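Local coordinates for protein diaminopimelate decarboxylase (Helicobacter pylori, PDB 2QGH) that decarboxylates meso-diaminopimelate to L-lysine with pyridoxal-5'-phosphate as cofactor, the last step of bacterial lysine biosynthesis, at residues Q119-N124 / T141-L146; I148-S153 / A195-V200; P347-S352 / Q385-P390. One frame throughout, in Å; residues are numbered along the deposited sequence.

Interaction 1 (Q119-N124 / T141-L146)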
loop_
_atom_site.group_PDB
_atom_site.type_symbol
_atom_site.label_atom_id
_atom_site.label_comp_id
_atom_site.label_asym_id
_atom_site.label_seq_id
_atom_site.Cartn_x
_atom_site.Cartn_y
_atom_site.Cartn_z
ATOM N N GLN A 119 -11.141 22.077 -12.321
ATOM C CA GLN A 119 -12.164 21.094 -12.658
ATOM C C GLN A 119 -13.294 21.089 -11.657
ATOM O O GLN A 119 -14.454 20.936 -12.020
ATOM C CB GLN A 119 -11.551 19.691 -12.738
ATOM C CG GLN A 119 -10.663 19.481 -13.947
ATOM C CD GLN A 119 -11.399 19.757 -15.246
ATOM O OE1 GLN A 119 -12.345 19.049 -15.601
ATOM N NE2 GLN A 119 -10.976 20.798 -15.958
ATOM N N ALA A 120 -12.951 21.262 -10.390
ATOM C CA ALA A 120 -13.954 21.260 -9.341
ATOM C C ALA A 120 -14.870 22.470 -9.453
ATOM O O ALA A 120 -16.086 22.349 -9.312
ATOM C CB ALA A 120 -13.280 21.234 -7.984
ATOM N N LEU A 121 -14.279 23.633 -9.702
ATOM C CA LEU A 121 -15.037 24.875 -9.828
ATOM C C LEU A 121 -16.017 24.816 -10.990
ATOM O O LEU A 121 -17.104 25.384 -10.928
ATOM C CB LEU A 121 -14.091 26.057 -10.037
ATOM C CG LEU A 121 -13.124 26.393 -8.902
ATOM C CD1 LEU A 121 -12.271 27.578 -9.339
ATOM C CD2 LEU A 121 -13.890 26.719 -7.622
ATOM N N LYS A 122 -15.618 24.123 -12.047
ATOM C CA LYS A 122 -16.450 23.981 -13.231
ATOM C C LYS A 122 -17.567 22.959 -13.049
ATOM O O LYS A 122 -18.507 22.922 -13.838
ATOM C CB LYS A 122 -15.589 23.553 -14.416
ATOM C CG LYS A 122 -14.736 24.652 -15.015
ATOM C CD LYS A 122 -13.495 24.074 -15.683
ATOM C CE LYS A 122 -13.728 22.652 -16.208
ATOM N NZ LYS A 122 -14.843 22.575 -17.191
ATOM N N LEU A 123 -17.453 22.131 -12.014
ATOM C CA LEU A 123 -18.431 21.091 -11.738
ATOM C C LEU A 123 -19.473 21.518 -10.712
ATOM O O LEU A 123 -20.371 20.754 -10.352
ATOM C CB LEU A 123 -17.702 19.828 -11.282
ATOM C CG LEU A 123 -16.816 19.236 -12.378
ATOM C CD1 LEU A 123 -15.953 18.119 -11.806
ATOM C CD2 LEU A 123 -17.696 18.730 -13.518
ATOM N N ASN A 124 -19.340 22.745 -10.236
ATOM C CA ASN A 124 -20.289 23.313 -9.286
ATOM C C ASN A 124 -20.530 22.509 -8.017
ATOM O O ASN A 124 -21.677 22.310 -7.617
ATOM C CB ASN A 124 -21.626 23.556 -9.994
ATOM C CG ASN A 124 -21.461 24.352 -11.279
ATOM O OD1 ASN A 124 -20.908 25.452 -11.271
ATOM N ND2 ASN A 124 -21.936 23.796 -12.389
ATOM N N THR A 141 -7.152 32.882 -8.095
ATOM C CA THR A 141 -6.632 33.155 -9.426
ATOM C C THR A 141 -7.367 32.343 -10.487
ATOM O O THR A 141 -7.664 32.846 -11.574
ATOM C CB THR A 141 -5.128 32.828 -9.505
ATOM O OG1 THR A 141 -4.412 33.671 -8.596
ATOM C CG2 THR A 141 -4.603 33.051 -10.914
ATOM N N ILE A 142 -7.657 31.083 -10.175
ATOM C CA ILE A 142 -8.338 30.218 -11.127
ATOM C C ILE A 142 -9.808 30.600 -11.252
ATOM O O ILE A 142 -10.358 30.612 -12.348
ATOM C CB ILE A 142 -8.205 28.727 -10.724
ATOM C CG1 ILE A 142 -6.727 28.308 -10.775
ATOM C CG2 ILE A 142 -9.026 27.848 -11.671
ATOM C CD1 ILE A 142 -6.476 26.860 -10.403
ATOM N N ALA A 143 -10.438 30.927 -10.130
ATOM C CA ALA A 143 -11.843 31.312 -10.145
ATOM C C ALA A 143 -11.994 32.588 -10.966
ATOM O O ALA A 143 -12.930 32.739 -11.759
ATOM C CB ALA A 143 -12.336 31.541 -8.725
ATOM N N GLN A 144 -11.050 33.498 -10.773
ATOM C CA GLN A 144 -11.069 34.761 -11.476
ATOM C C GLN A 144 -11.013 34.575 -12.983
ATOM O O GLN A 144 -11.731 35.248 -13.724
ATOM C CB GLN A 144 -9.901 35.619 -11.024
ATOM C CG GLN A 144 -9.923 37.014 -11.606
ATOM C CD GLN A 144 -8.872 37.909 -11.002
ATOM O OE1 GLN A 144 -8.884 39.118 -11.213
ATOM N NE2 GLN A 144 -7.951 37.322 -10.243
ATOM N N SER A 145 -10.168 33.661 -13.444
ATOM C CA SER A 145 -10.040 33.444 -14.877
ATOM C C SER A 145 -11.285 32.800 -15.447
ATOM O O SER A 145 -11.587 32.961 -16.628
ATOM C CB SER A 145 -8.833 32.563 -15.183
ATOM O OG SER A 145 -9.052 31.246 -14.737
ATOM N N LEU A 146 -12.009 32.064 -14.610
ATOM C CA LEU A 146 -13.232 31.403 -15.060
ATOM C C LEU A 146 -14.430 32.328 -14.851
ATOM O O LEU A 146 -15.546 32.020 -15.263
ATOM C CB LEU A 146 -13.444 30.086 -14.302
ATOM C CG LEU A 146 -12.426 28.960 -14.507
ATOM C CD1 LEU A 146 -12.727 27.823 -13.539
ATOM C CD2 LEU A 146 -12.476 28.463 -15.948
#
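On the outside of the alpha/beta (TIM-type) barrel, L121 near the C-terminal end of helix 114-122 packs against A143 and L146 in the last turns of the next helix, 133-146. The pair illustrates how successive barrel helices meet through a few aliphatic groups, with no hydrogen bond between the two segments. L121 does most of the work. Its CG stands beside the backbone N (chi1 -64°) and CD1 is fully extended (chi2 179°), so this methyl leads the side chain onto the backbone of the other helix, 3.8 Å from A143 CA. The same CD1 touches A143 CB and, at 4.0 Å, I142 CG2. Nearer the surface, L146 CD1 sits 4.2 Å from L121 CB and 4.0 Å from K122 CG, where the aliphatic part of the lysine crosses the leucine at about a right angle. Beneath, L121 and A143 both rest on I148 and on A150 of strand 150-155. In the other helix, S145 OG bonds to I142 O at 2.8 Å. A143 is small enough for a methyl to rest close to its backbone; water is excluded around buried L121 and A143, while the K122-L146 edge borders solvent.

Interaction 2 (I148-S153 / A195-V200)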
loop_
_atom_site.group_PDB
_atom_site.type_symbol
_atom_site.label_atom_id
_atom_site.label_comp_id
_atom_site.label_asym_id
_atom_site.label_seq_id
_atom_site.Cartn_x
_atom_site.Cartn_y
_atom_site.Cartn_z
ATOM N N ILE A 148 -15.954 33.187 -11.986
ATOM C CA ILE A 148 -16.922 32.747 -10.984
ATOM C C ILE A 148 -16.474 33.092 -9.566
ATOM O O ILE A 148 -15.307 33.396 -9.324
ATOM C CB ILE A 148 -17.156 31.222 -11.037
ATOM C CG1 ILE A 148 -15.965 30.491 -10.418
ATOM C CG2 ILE A 148 -17.353 30.770 -12.470
ATOM C CD1 ILE A 148 -16.137 28.994 -10.380
ATOM N N LYS A 149 -17.420 33.045 -8.634
ATOM C CA LYS A 149 -17.145 33.328 -7.229
ATOM C C LYS A 149 -17.137 31.953 -6.556
ATOM O O LYS A 149 -18.187 31.349 -6.339
ATOM C CB LYS A 149 -18.258 34.209 -6.645
ATOM C CG LYS A 149 -17.883 35.049 -5.421
ATOM C CD LYS A 149 -19.039 35.991 -5.074
ATOM C CE LYS A 149 -18.618 37.129 -4.159
ATOM N NZ LYS A 149 -18.279 36.663 -2.791
ATOM N N ALA A 150 -15.946 31.461 -6.242
ATOM C CA ALA A 150 -15.795 30.146 -5.633
ATOM C C ALA A 150 -16.215 30.041 -4.170
ATOM O O ALA A 150 -15.713 30.769 -3.313
ATOM C CB ALA A 150 -14.351 29.678 -5.789
ATOM N N ARG A 151 -17.143 29.126 -3.894
ATOM C CA ARG A 151 -17.597 28.885 -2.527
ATOM C C ARG A 151 -16.488 28.108 -1.837
ATOM O O ARG A 151 -16.071 27.067 -2.323
ATOM C CB ARG A 151 -18.882 28.043 -2.499
ATOM C CG ARG A 151 -20.137 28.772 -2.964
ATOM C CD ARG A 151 -21.410 27.983 -2.642
ATOM N NE ARG A 151 -21.556 26.794 -3.474
ATOM C CZ ARG A 151 -21.975 26.803 -4.737
ATOM N NH1 ARG A 151 -22.305 27.947 -5.325
ATOM N NH2 ARG A 151 -22.059 25.671 -5.419
ATOM N N ILE A 152 -15.990 28.612 -0.717
ATOM C CA ILE A 152 -14.937 27.896 -0.015
ATOM C C ILE A 152 -15.239 27.747 1.466
ATOM O O ILE A 152 -16.058 28.469 2.029
ATOM C CB ILE A 152 -13.549 28.591 -0.170
ATOM C CG1 ILE A 152 -13.576 29.979 0.465
ATOM C CG2 ILE A 152 -13.158 28.688 -1.634
ATOM C CD1 ILE A 152 -12.925 30.027 1.816
ATOM N N SER A 153 -14.584 26.773 2.077
ATOM C CA SER A 153 -14.706 26.510 3.500
ATOM C C SER A 153 -13.255 26.527 3.959
ATOM O O SER A 153 -12.356 26.318 3.154
ATOM C CB SER A 153 -15.320 25.127 3.737
ATOM O OG SER A 153 -15.286 24.771 5.112
ATOM N N ALA A 195 -13.439 39.172 -4.754
ATOM C CA ALA A 195 -14.666 39.117 -5.533
ATOM C C ALA A 195 -14.810 37.732 -6.148
ATOM O O ALA A 195 -15.831 37.410 -6.771
ATOM C CB ALA A 195 -14.624 40.177 -6.632
ATOM N N PHE A 196 -13.785 36.905 -5.963
ATOM C CA PHE A 196 -13.804 35.569 -6.532
ATOM C C PHE A 196 -13.821 34.446 -5.509
ATOM O O PHE A 196 -13.647 33.278 -5.850
ATOM C CB PHE A 196 -12.624 35.420 -7.493
ATOM C CG PHE A 196 -12.524 36.548 -8.472
ATOM C CD1 PHE A 196 -11.779 37.685 -8.167
ATOM C CD2 PHE A 196 -13.235 36.508 -9.669
ATOM C CE1 PHE A 196 -11.745 38.772 -9.041
ATOM C CE2 PHE A 196 -13.211 37.589 -10.549
ATOM C CZ PHE A 196 -12.465 38.723 -10.236
ATOM N N LEU A 197 -14.042 34.807 -4.253
ATOM C CA LEU A 197 -14.114 33.828 -3.187
ATOM C C LEU A 197 -15.343 34.151 -2.365
ATOM O O LEU A 197 -15.726 35.307 -2.250
ATOM C CB LEU A 197 -12.869 33.889 -2.300
ATOM C CG LEU A 197 -11.538 33.565 -2.985
ATOM C CD1 LEU A 197 -10.400 33.773 -1.998
ATOM C CD2 LEU A 197 -11.554 32.138 -3.501
ATOM N N GLU A 198 -15.963 33.124 -1.807
ATOM C CA GLU A 198 -17.149 33.295 -0.985
ATOM C C GLU A 198 -17.068 32.306 0.171
ATOM O O GLU A 198 -17.470 31.148 0.042
ATOM C CB GLU A 198 -18.406 33.048 -1.826
ATOM C CG GLU A 198 -19.716 33.080 -1.049
ATOM C CD GLU A 198 -20.935 32.896 -1.947
ATOM O OE1 GLU A 198 -20.922 31.982 -2.802
ATOM O OE2 GLU A 198 -21.915 33.662 -1.798
ATOM N N PRO A 199 -16.528 32.747 1.321
ATOM C CA PRO A 199 -16.410 31.864 2.485
ATOM C C PRO A 199 -17.795 31.541 3.022
ATOM O O PRO A 199 -18.525 32.436 3.445
ATOM C CB PRO A 199 -15.577 32.694 3.460
ATOM C CG PRO A 199 -16.017 34.093 3.157
ATOM C CD PRO A 199 -16.051 34.106 1.640
ATOM N N VAL A 200 -18.161 30.265 3.005
ATOM C CA VAL A 200 -19.482 29.869 3.471
ATOM C C VAL A 200 -19.456 28.778 4.534
ATOM O O VAL A 200 -20.498 28.376 5.048
ATOM C CB VAL A 200 -20.354 29.387 2.282
ATOM C CG1 VAL A 200 -20.447 30.482 1.242
ATOM C CG2 VAL A 200 -19.763 28.123 1.654
#
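A150 and L197, R151 and E198, and I152 and P199 pair in parallel register between strands 150-155 and 197-203, the fifth and sixth of the eight-stranded barrel. The short segments are turned 39° from one another, the twist that lets such a sheet close.

Backbone hydrogen bonds come first. A150 N gives to F196 O, E198 N to A150 O, I152 N to E198 O, and V200 N to I152 O. The last is 2.9 Å long and nearly straight (170° at the hydrogen). P199, which lacks an N-H, falls where this pairing needs none, and its CA instead makes a CA-H...O contact of 3.4 Å with I152 O.

Among the polar side chains, K149 precedes its strand. With CG anti to the backbone N (chi1 -156°), it runs past A195 O and bends at its end, bringing NZ to L197 O at 2.9 Å from above the carbonyl plane. R151 and E198 point to the barrel's inner face, near the N-terminal ends of the strands. They lie side by side, R151 CG 3.3 Å from E198 OE1, yet their charged ends do not meet; R151 NE is hydrogen-bonded instead to L126 O, just ahead of the neighbouring strand 127-130.

Apolar contacts occupy the other face, beneath helices 133-146 and 181-193: I152 CG2 meets L197 CD2 at 4.2 Å, and I152 CD1 meets P199 CB at 4.1 Å. Before the strands, I148 O lies in plane at the edge of the F196 ring, 3.8 Å from CD2.

The chemistry implies that main-chain bonds set the register, while K149 adds a side-chain tie and E198 may temper the nearby positive charges.

Interaction 3 (P347-S352 / Q385-P390). With LYS (lysine), chain C.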
loop_
_atom_site.group_PDB
_atom_site.type_symbol
_atom_site.label_atom_id
_atom_site.label_comp_id
_atom_site.label_asym_id
_atom_site.label_seq_id
_atom_site.Cartn_x
_atom_site.Cartn_y
_atom_site.Cartn_z
ATOM N N PRO A 347 0.332 -14.745 1.381
ATOM C CA PRO A 347 1.412 -15.264 0.544
ATOM C C PRO A 347 2.575 -14.328 0.239
ATOM O O PRO A 347 3.560 -14.767 -0.348
ATOM C CB PRO A 347 0.693 -15.662 -0.753
ATOM C CG PRO A 347 -0.765 -15.711 -0.379
ATOM C CD PRO A 347 -0.890 -14.573 0.585
ATOM N N VAL A 348 2.494 -13.059 0.623
ATOM C CA VAL A 348 3.583 -12.165 0.254
ATOM C C VAL A 348 4.858 -12.325 1.069
ATOM O O VAL A 348 4.835 -12.563 2.275
ATOM C CB VAL A 348 3.102 -10.678 0.176
ATOM C CG1 VAL A 348 1.597 -10.641 -0.127
ATOM C CG2 VAL A 348 3.448 -9.918 1.413
ATOM N N CYS A 349 5.972 -12.229 0.351
ATOM C CA CYS A 349 7.330 -12.396 0.861
ATOM C C CYS A 349 7.818 -11.595 2.069
ATOM O O CYS A 349 8.984 -11.707 2.439
ATOM C CB CYS A 349 8.298 -12.169 -0.304
ATOM S SG CYS A 349 7.958 -10.635 -1.221
ATOM N N GLU A 350 6.946 -10.811 2.692
ATOM C CA GLU A 350 7.331 -9.987 3.842
ATOM C C GLU A 350 6.767 -10.424 5.178
ATOM O O GLU A 350 5.669 -10.967 5.245
ATOM C CB GLU A 350 6.888 -8.558 3.622
ATOM C CG GLU A 350 7.930 -7.679 3.067
ATOM C CD GLU A 350 7.347 -6.368 2.642
ATOM O OE1 GLU A 350 6.809 -5.648 3.510
ATOM O OE2 GLU A 350 7.419 -6.073 1.437
ATOM N N SER A 351 7.508 -10.138 6.247
ATOM C CA SER A 351 7.074 -10.488 7.596
ATOM C C SER A 351 5.855 -9.673 8.016
ATOM O O SER A 351 5.045 -10.130 8.819
ATOM C CB SER A 351 8.204 -10.267 8.603
ATOM O OG SER A 351 9.192 -11.275 8.491
ATOM N N SER A 352 5.725 -8.465 7.476
ATOM C CA SER A 352 4.586 -7.622 7.799
ATOM C C SER A 352 3.318 -8.254 7.253
ATOM O O SER A 352 2.206 -7.857 7.612
ATOM C CB SER A 352 4.772 -6.231 7.205
ATOM O OG SER A 352 5.230 -6.307 5.868
ATOM N N GLN A 385 -0.898 -4.058 -6.076
ATOM C CA GLN A 385 -0.621 -5.255 -6.864
ATOM C C GLN A 385 0.753 -5.828 -6.508
ATOM O O GLN A 385 1.341 -6.604 -7.264
ATOM C CB GLN A 385 -0.664 -4.917 -8.350
ATOM C CG GLN A 385 -1.938 -4.217 -8.772
ATOM C CD GLN A 385 -1.910 -3.823 -10.229
ATOM O OE1 GLN A 385 -1.002 -3.124 -10.675
ATOM N NE2 GLN A 385 -2.902 -4.271 -10.983
ATOM N N TYR A 386 1.259 -5.428 -5.349
ATOM C CA TYR A 386 2.551 -5.891 -4.867
ATOM C C TYR A 386 2.702 -7.420 -5.030
ATOM O O TYR A 386 1.759 -8.177 -4.785
ATOM C CB TYR A 386 2.704 -5.469 -3.402
ATOM C CG TYR A 386 4.051 -5.771 -2.783
ATOM C CD1 TYR A 386 5.233 -5.523 -3.482
ATOM C CD2 TYR A 386 4.141 -6.286 -1.483
ATOM C CE1 TYR A 386 6.475 -5.782 -2.902
ATOM C CE2 TYR A 386 5.370 -6.542 -0.894
ATOM C CZ TYR A 386 6.537 -6.290 -1.611
ATOM O OH TYR A 386 7.763 -6.559 -1.048
ATOM N N ASN A 387 3.897 -7.852 -5.439
ATOM C CA ASN A 387 4.196 -9.266 -5.679
ATOM C C ASN A 387 3.461 -9.684 -6.957
ATOM O O ASN A 387 3.285 -10.872 -7.230
ATOM C CB ASN A 387 3.736 -10.146 -4.499
ATOM C CG ASN A 387 4.690 -10.093 -3.297
ATOM O OD1 ASN A 387 5.396 -9.097 -3.071
ATOM N ND2 ASN A 387 4.695 -11.171 -2.508
ATOM N N SER A 388 3.042 -8.699 -7.746
ATOM C CA SER A 388 2.308 -8.975 -8.980
ATOM C C SER A 388 1.085 -9.852 -8.710
ATOM O O SER A 388 0.946 -10.932 -9.282
ATOM C CB SER A 388 3.205 -9.663 -10.008
ATOM O OG SER A 388 4.119 -8.753 -10.577
ATOM N N ARG A 389 0.215 -9.376 -7.823
ATOM C CA ARG A 389 -1.018 -10.072 -7.472
ATOM C C ARG A 389 -2.144 -9.147 -7.942
ATOM O O ARG A 389 -2.240 -8.004 -7.509
ATOM C CB ARG A 389 -1.103 -10.298 -5.946
ATOM C CG ARG A 389 0.033 -11.154 -5.347
ATOM C CD ARG A 389 -0.073 -11.331 -3.819
ATOM N NE ARG A 389 -1.056 -12.350 -3.440
ATOM C CZ ARG A 389 -2.300 -12.090 -3.058
ATOM N NH1 ARG A 389 -2.720 -10.843 -2.993
ATOM N NH2 ARG A 389 -3.130 -13.073 -2.760
ATOM N N PRO A 390 -3.009 -9.628 -8.846
ATOM C CA PRO A 390 -4.106 -8.783 -9.340
ATOM C C PRO A 390 -5.088 -8.350 -8.239
ATOM O O PRO A 390 -5.285 -9.070 -7.255
ATOM C CB PRO A 390 -4.777 -9.673 -10.390
ATOM C CG PRO A 390 -3.657 -10.583 -10.845
ATOM C CD PRO A 390 -2.988 -10.927 -9.539
HETATM N N LYS C . 9.070 -4.233 0.872
HETATM C CA LYS C . 10.251 -4.131 1.785
HETATM C C LYS C . 10.871 -2.737 1.702
HETATM O O LYS C . 10.209 -1.853 1.121
HETATM C CB LYS C . 11.291 -5.205 1.416
HETATM C CG LYS C . 10.796 -6.625 1.651
HETATM C CD LYS C . 11.657 -7.667 0.962
HETATM C CE LYS C . 11.116 -9.064 1.257
HETATM N NZ LYS C . 11.781 -10.172 0.491
HETATM O OXT LYS C . 11.996 -2.539 2.211
#
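The active site of this fold-type III pyridoxal-phosphate enzyme lies where two subunits meet, and E350 and Y386 join two loops there around the bound lysine. Y386 OH donates to E350 OE2 at 2.6 Å, meeting the oxygen nearly along its C-O axis; the carboxylate approaches the hydroxyl end of the ring near the ring plane, and the two flat groups are turned 60° apart. Y386 is directed there by its first torsion, which sets CG anti to the backbone N (chi1 -175°). The same E350 OE2 accepts from the alpha-amino N of the lysine, at a modelled distance of 2.5 Å that is short and says little about the strength of the bond. One carboxylate oxygen is thus shared by ligand and tyrosine. The other, OE1, is bonded to Y322 OH of the second subunit, which also binds the lysine. With both oxygens engaged, the rotation of the carboxylate is well defined. Its aliphatic stem adds a nonpolar contact, E350 CG lying 3.4 Å from CG of the ligand.

C349 stands beside this pair. Its SG is 5.4 Å from the centroid of the Y386 ring, an oblique sulfur-aromatic contact, and the residue also touches the pyridoxal-5'-phosphate and packs on K66 of the second subunit. The worked example is of a composite site: one chain brings these loops, while R282 and R318 of its partner bind the same lysine.

Farther from the ligand, V348 crosses R389 at about a right angle. The arginine, bent at chi3, ends in a salt bridge from NH1 to D315, and this path carries its aliphatic part past the valine, with R389 CD 4.1 Å from V348 CG1.

Overall arrangement
From the N terminus, interaction 1 closes first, joining the helices that precede and follow strand 127-130 in the chain. Interaction 2 follows in series: its first strand follows helix 133-146 after a short turn, and its second returns after helix 181-193, a right-handed beta-alpha-beta crossover of the barrel. The two touch, with L121 CD2 against A150 CB, Q144 against F196 and a probable hydrogen bond between A143 O and I148 N, so the helices pack directly on the strand. Interaction 3 comes last, closing a loop of sheet strands in the C-terminal domain, about 42 and 46 Å centre to centre from interactions 1 and 2. None nests or crosses; the first two belong to the barrel and its helix layer, the third to the intersubunit active site.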